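Long-range contact in NIF3-related protein (Bacillus cereus, PDB 2GX8), which is of unknown function but belongs to the NIF3 family, binds a pair of zinc ions and carries an additional, probably regulatory domain: residues K162-V176 with M244-Y258. Sequence-based numbering, arbitrary orientation.
Sequences KKVVVFVPVTHAEEV and MVTAHPYEEVAYDVY
Antiparallel strand pairing joins Lys163-Val166 to Tyr255-Tyr258, while helix 244-247 lies against one face of the pair and against helix 170-176, and the loop that follows it packs on the end of the first strand. Strand 150-168 with the helix 170-182 after it, and helix 237-247 with the strand 255-260 after it, form part of an alpha/beta layer in the domain that is probably the regulatory one, remote from the dizinc site. Lys163-Tyr258 and Val165-Asp256 are hydrogen-bonded pairs, and Val164-Val257 and Val166-Tyr255 are non-hydrogen-bonded ones. Pairing fades at Phe167, whose N makes a weak 3.4 Å bond to Ala254 O.

There His248 takes over from the backbone: its NE2 donates to Phe167 O at 2.8 Å, approaching 25° off the carbonyl plane. A water donates to the same oxygen. CG of His248 lies anti to the backbone N (chi1 -157°), which carries the imidazole from the helix end to the strand. Tyr250 N donates to its ND1, Pro249 CD and Val253 CG1 cover opposite faces of the ring, and Val168 CG2 meets its edge 3.6 Å from CD2.

On the helix-covered side of the sheet, Val166 CG2 and Met244 SD meet tip to tip at 3.7 Å. On the other side Val165 CG2 reaches Tyr258 CE1 at 3.5 Å, while Asp256 OD2 lies at the edge of the Phe167 ring; its salt-bridge partner is Lys163 of a neighbouring subunit. Where helix 170-176 begins, Pro249 lies over the His172 imidazole in a CH-pi contact, CB 3.6 Å from the ring centroid and 9° off its normal.

With both ring nitrogens bonded to backbone groups and both faces covered, the rotation of the His248 ring is probably well restrained. Donation from NE2 and acceptance at ND1 are consistent with a neutral imidazole that extends the link between the segments past the last regular strand pair.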
# COMPACT_ATOMS: atom_id res chain seq x y z
N LYS C 162 19.98 -29.69 -5.07
CA LYS C 162 21.34 -29.30 -5.44
C LYS C 162 22.13 -30.51 -5.82
O LYS C 162 21.94 -31.58 -5.26
CB LYS C 162 22.05 -28.66 -4.26
CG LYS C 162 21.32 -27.49 -3.63
CD LYS C 162 20.97 -26.51 -4.73
CE LYS C 162 20.00 -25.49 -4.28
NZ LYS C 162 20.72 -24.52 -3.46
N LYS C 163 23.03 -30.35 -6.78
CA LYS C 163 23.95 -31.39 -7.14
C LYS C 163 25.30 -31.02 -6.51
O LYS C 163 25.87 -29.95 -6.75
CB LYS C 163 24.10 -31.50 -8.65
CG LYS C 163 24.62 -32.86 -9.14
CD LYS C 163 23.60 -33.94 -8.85
CE LYS C 163 24.07 -35.27 -9.42
NZ LYS C 163 23.30 -36.46 -8.99
N VAL C 164 25.81 -31.89 -5.64
CA VAL C 164 27.13 -31.65 -5.10
C VAL C 164 28.10 -32.48 -5.92
O VAL C 164 27.92 -33.69 -6.05
CB VAL C 164 27.25 -32.09 -3.65
CG1 VAL C 164 28.69 -31.83 -3.14
CG2 VAL C 164 26.26 -31.37 -2.80
N VAL C 165 29.12 -31.83 -6.47
CA VAL C 165 30.16 -32.53 -7.20
C VAL C 165 31.43 -32.31 -6.38
O VAL C 165 31.79 -31.18 -6.09
CB VAL C 165 30.33 -31.95 -8.61
CG1 VAL C 165 31.50 -32.61 -9.35
CG2 VAL C 165 29.03 -32.11 -9.40
N VAL C 166 32.10 -33.38 -5.97
CA VAL C 166 33.34 -33.25 -5.19
C VAL C 166 34.47 -34.03 -5.92
O VAL C 166 34.23 -35.03 -6.61
CB VAL C 166 33.11 -33.66 -3.71
CG1 VAL C 166 32.81 -35.17 -3.59
CG2 VAL C 166 34.30 -33.24 -2.79
N PHE C 167 35.70 -33.55 -5.80
CA PHE C 167 36.87 -34.18 -6.47
C PHE C 167 37.76 -34.78 -5.40
O PHE C 167 38.18 -34.07 -4.49
CB PHE C 167 37.59 -33.12 -7.31
CG PHE C 167 36.69 -32.46 -8.31
CD1 PHE C 167 35.93 -31.35 -7.96
CD2 PHE C 167 36.53 -32.98 -9.58
CE1 PHE C 167 35.05 -30.74 -8.88
CE2 PHE C 167 35.67 -32.39 -10.48
CZ PHE C 167 34.92 -31.29 -10.12
N VAL C 168 38.02 -36.08 -5.50
CA VAL C 168 38.71 -36.82 -4.45
C VAL C 168 39.72 -37.80 -5.03
O VAL C 168 39.44 -38.43 -6.05
CB VAL C 168 37.72 -37.71 -3.62
CG1 VAL C 168 38.35 -38.18 -2.31
CG2 VAL C 168 36.43 -36.99 -3.28
N PRO C 169 40.91 -37.94 -4.42
CA PRO C 169 41.79 -39.00 -4.89
C PRO C 169 41.14 -40.39 -4.69
O PRO C 169 40.38 -40.58 -3.74
CB PRO C 169 43.01 -38.85 -3.98
CG PRO C 169 42.50 -38.15 -2.76
CD PRO C 169 41.54 -37.17 -3.33
N VAL C 170 41.44 -41.32 -5.60
CA VAL C 170 40.90 -42.70 -5.58
C VAL C 170 41.15 -43.40 -4.25
O VAL C 170 40.38 -44.28 -3.84
CB VAL C 170 41.44 -43.59 -6.77
CG1 VAL C 170 40.85 -44.99 -6.72
CG2 VAL C 170 41.13 -42.96 -8.16
N THR C 171 42.21 -42.99 -3.55
CA THR C 171 42.51 -43.55 -2.23
C THR C 171 41.40 -43.21 -1.24
O THR C 171 41.07 -44.00 -0.38
CB THR C 171 43.85 -43.06 -1.66
OG1 THR C 171 43.88 -41.63 -1.64
CG2 THR C 171 45.02 -43.57 -2.49
N HIS C 172 40.80 -42.04 -1.39
CA HIS C 172 39.78 -41.66 -0.43
C HIS C 172 38.37 -41.59 -0.96
O HIS C 172 37.44 -41.25 -0.23
CB HIS C 172 40.18 -40.37 0.27
CG HIS C 172 41.33 -40.56 1.22
ND1 HIS C 172 41.15 -40.76 2.57
CD2 HIS C 172 42.67 -40.60 1.01
CE1 HIS C 172 42.33 -40.90 3.16
NE2 HIS C 172 43.27 -40.81 2.23
N ALA C 173 38.20 -41.97 -2.22
CA ALA C 173 36.91 -41.91 -2.89
C ALA C 173 35.79 -42.69 -2.20
O ALA C 173 34.71 -42.13 -1.96
CB ALA C 173 37.06 -42.33 -4.34
N GLU C 174 36.03 -43.96 -1.89
CA GLU C 174 35.02 -44.82 -1.27
C GLU C 174 34.58 -44.32 0.11
O GLU C 174 33.40 -44.39 0.49
CB GLU C 174 35.56 -46.25 -1.19
CG GLU C 174 34.64 -47.27 -0.51
CD GLU C 174 33.34 -47.53 -1.27
OE1 GLU C 174 33.19 -47.12 -2.44
OE2 GLU C 174 32.45 -48.18 -0.67
N GLU C 175 35.54 -43.79 0.84
CA GLU C 175 35.33 -43.23 2.15
C GLU C 175 34.45 -41.96 2.05
O GLU C 175 33.57 -41.74 2.88
CB GLU C 175 36.71 -42.92 2.72
CG GLU C 175 36.74 -42.43 4.14
CD GLU C 175 38.17 -42.32 4.66
OE1 GLU C 175 39.11 -42.90 4.03
OE2 GLU C 175 38.34 -41.65 5.72
N VAL C 176 34.67 -41.15 1.01
CA VAL C 176 33.90 -39.91 0.78
C VAL C 176 32.47 -40.18 0.31
O VAL C 176 31.56 -39.48 0.72
CB VAL C 176 34.68 -38.92 -0.13
CG1 VAL C 176 33.83 -37.73 -0.60
CG2 VAL C 176 35.89 -38.40 0.64
N MET C 244 31.44 -34.46 4.29
CA MET C 244 32.24 -34.63 3.09
C MET C 244 33.68 -34.12 3.34
O MET C 244 34.65 -34.86 3.10
CB MET C 244 31.60 -33.81 1.99
CG MET C 244 32.20 -33.97 0.63
SD MET C 244 31.56 -32.67 -0.44
CE MET C 244 32.53 -31.26 0.08
N VAL C 245 33.79 -32.88 3.84
CA VAL C 245 35.08 -32.25 4.15
C VAL C 245 35.88 -33.03 5.19
O VAL C 245 37.09 -33.18 5.08
CB VAL C 245 34.89 -30.78 4.57
CG1 VAL C 245 36.15 -30.23 5.29
CG2 VAL C 245 34.56 -29.93 3.38
N THR C 246 35.19 -33.53 6.21
CA THR C 246 35.86 -34.30 7.26
C THR C 246 36.52 -35.56 6.68
O THR C 246 37.73 -35.83 6.95
CB THR C 246 34.89 -34.68 8.40
OG1 THR C 246 34.17 -33.51 8.82
CG2 THR C 246 35.66 -35.26 9.58
N ALA C 247 35.74 -36.30 5.85
CA ALA C 247 36.20 -37.56 5.26
C ALA C 247 37.28 -37.34 4.23
O ALA C 247 38.16 -38.19 4.02
CB ALA C 247 35.04 -38.30 4.63
N HIS C 248 37.21 -36.18 3.58
CA HIS C 248 38.15 -35.82 2.53
C HIS C 248 39.52 -35.62 3.17
O HIS C 248 39.64 -34.95 4.19
CB HIS C 248 37.68 -34.56 1.79
CG HIS C 248 38.24 -34.43 0.40
ND1 HIS C 248 39.48 -33.88 0.15
CD2 HIS C 248 37.74 -34.78 -0.80
CE1 HIS C 248 39.71 -33.90 -1.15
NE2 HIS C 248 38.67 -34.45 -1.75
N PRO C 249 40.55 -36.23 2.57
CA PRO C 249 41.92 -36.16 3.05
C PRO C 249 42.54 -34.78 2.93
O PRO C 249 43.54 -34.50 3.60
CB PRO C 249 42.66 -37.12 2.11
CG PRO C 249 41.86 -37.12 0.87
CD PRO C 249 40.45 -37.04 1.34
N TYR C 250 41.98 -33.92 2.08
CA TYR C 250 42.54 -32.60 1.91
C TYR C 250 41.98 -31.59 2.88
O TYR C 250 40.91 -31.78 3.48
CB TYR C 250 42.42 -32.08 0.48
CG TYR C 250 43.18 -32.88 -0.54
CD1 TYR C 250 44.28 -33.66 -0.17
CD2 TYR C 250 42.87 -32.78 -1.90
CE1 TYR C 250 44.99 -34.38 -1.11
CE2 TYR C 250 43.57 -33.49 -2.85
CZ TYR C 250 44.64 -34.29 -2.45
OH TYR C 250 45.37 -34.99 -3.40
N GLU C 251 42.74 -30.51 3.05
CA GLU C 251 42.36 -29.44 3.95
C GLU C 251 41.61 -28.40 3.13
O GLU C 251 40.53 -27.96 3.52
CB GLU C 251 43.60 -28.92 4.71
CG GLU C 251 44.01 -29.92 5.82
CD GLU C 251 45.37 -29.65 6.45
OE1 GLU C 251 46.40 -29.67 5.73
OE2 GLU C 251 45.39 -29.47 7.68
N GLU C 252 42.16 -28.06 1.98
CA GLU C 252 41.47 -27.19 1.03
C GLU C 252 40.75 -28.10 -0.00
O GLU C 252 41.38 -28.72 -0.87
CB GLU C 252 42.43 -26.15 0.40
CG GLU C 252 43.76 -26.67 -0.25
CD GLU C 252 44.93 -26.92 0.72
OE1 GLU C 252 44.72 -26.98 1.97
OE2 GLU C 252 46.08 -27.06 0.22
N VAL C 253 39.42 -28.19 0.11
CA VAL C 253 38.62 -29.09 -0.74
C VAL C 253 37.84 -28.39 -1.86
O VAL C 253 37.13 -27.40 -1.62
CB VAL C 253 37.62 -29.90 0.12
CG1 VAL C 253 36.81 -30.89 -0.73
CG2 VAL C 253 38.34 -30.65 1.23
N ALA C 254 37.95 -28.92 -3.08
CA ALA C 254 37.23 -28.37 -4.24
C ALA C 254 35.96 -29.14 -4.52
O ALA C 254 35.98 -30.33 -4.82
CB ALA C 254 38.11 -28.36 -5.48
N TYR C 255 34.85 -28.43 -4.40
CA TYR C 255 33.55 -28.99 -4.65
C TYR C 255 32.70 -27.87 -5.20
O TYR C 255 32.96 -26.69 -4.95
CB TYR C 255 32.94 -29.59 -3.36
CG TYR C 255 32.62 -28.58 -2.27
CD1 TYR C 255 33.60 -28.16 -1.36
CD2 TYR C 255 31.34 -28.06 -2.14
CE1 TYR C 255 33.31 -27.23 -0.37
CE2 TYR C 255 31.04 -27.12 -1.15
CZ TYR C 255 32.03 -26.71 -0.28
OH TYR C 255 31.74 -25.80 0.71
N ASP C 256 31.67 -28.27 -5.93
CA ASP C 256 30.75 -27.37 -6.57
C ASP C 256 29.37 -27.73 -6.11
O ASP C 256 29.10 -28.87 -5.81
CB ASP C 256 30.82 -27.56 -8.09
CG ASP C 256 32.21 -27.29 -8.67
OD1 ASP C 256 32.90 -26.36 -8.20
OD2 ASP C 256 32.62 -28.00 -9.60
N VAL C 257 28.49 -26.74 -6.02
CA VAL C 257 27.10 -26.99 -5.69
C VAL C 257 26.32 -26.35 -6.83
O VAL C 257 26.36 -25.15 -7.01
CB VAL C 257 26.69 -26.40 -4.33
CG1 VAL C 257 25.26 -26.68 -4.06
CG2 VAL C 257 27.51 -26.98 -3.22
N TYR C 258 25.64 -27.17 -7.61
CA TYR C 258 24.89 -26.70 -8.74
C TYR C 258 23.44 -26.64 -8.34
O TYR C 258 22.95 -27.58 -7.72
CB TYR C 258 24.96 -27.72 -9.88
CG TYR C 258 26.29 -27.89 -10.53
CD1 TYR C 258 27.27 -28.67 -9.96
CD2 TYR C 258 26.54 -27.34 -11.77
CE1 TYR C 258 28.49 -28.84 -10.57
CE2 TYR C 258 27.74 -27.50 -12.38
CZ TYR C 258 28.71 -28.25 -11.78
OH TYR C 258 29.90 -28.42 -12.39
O HOH W 1 39.65 -31.85 -3.93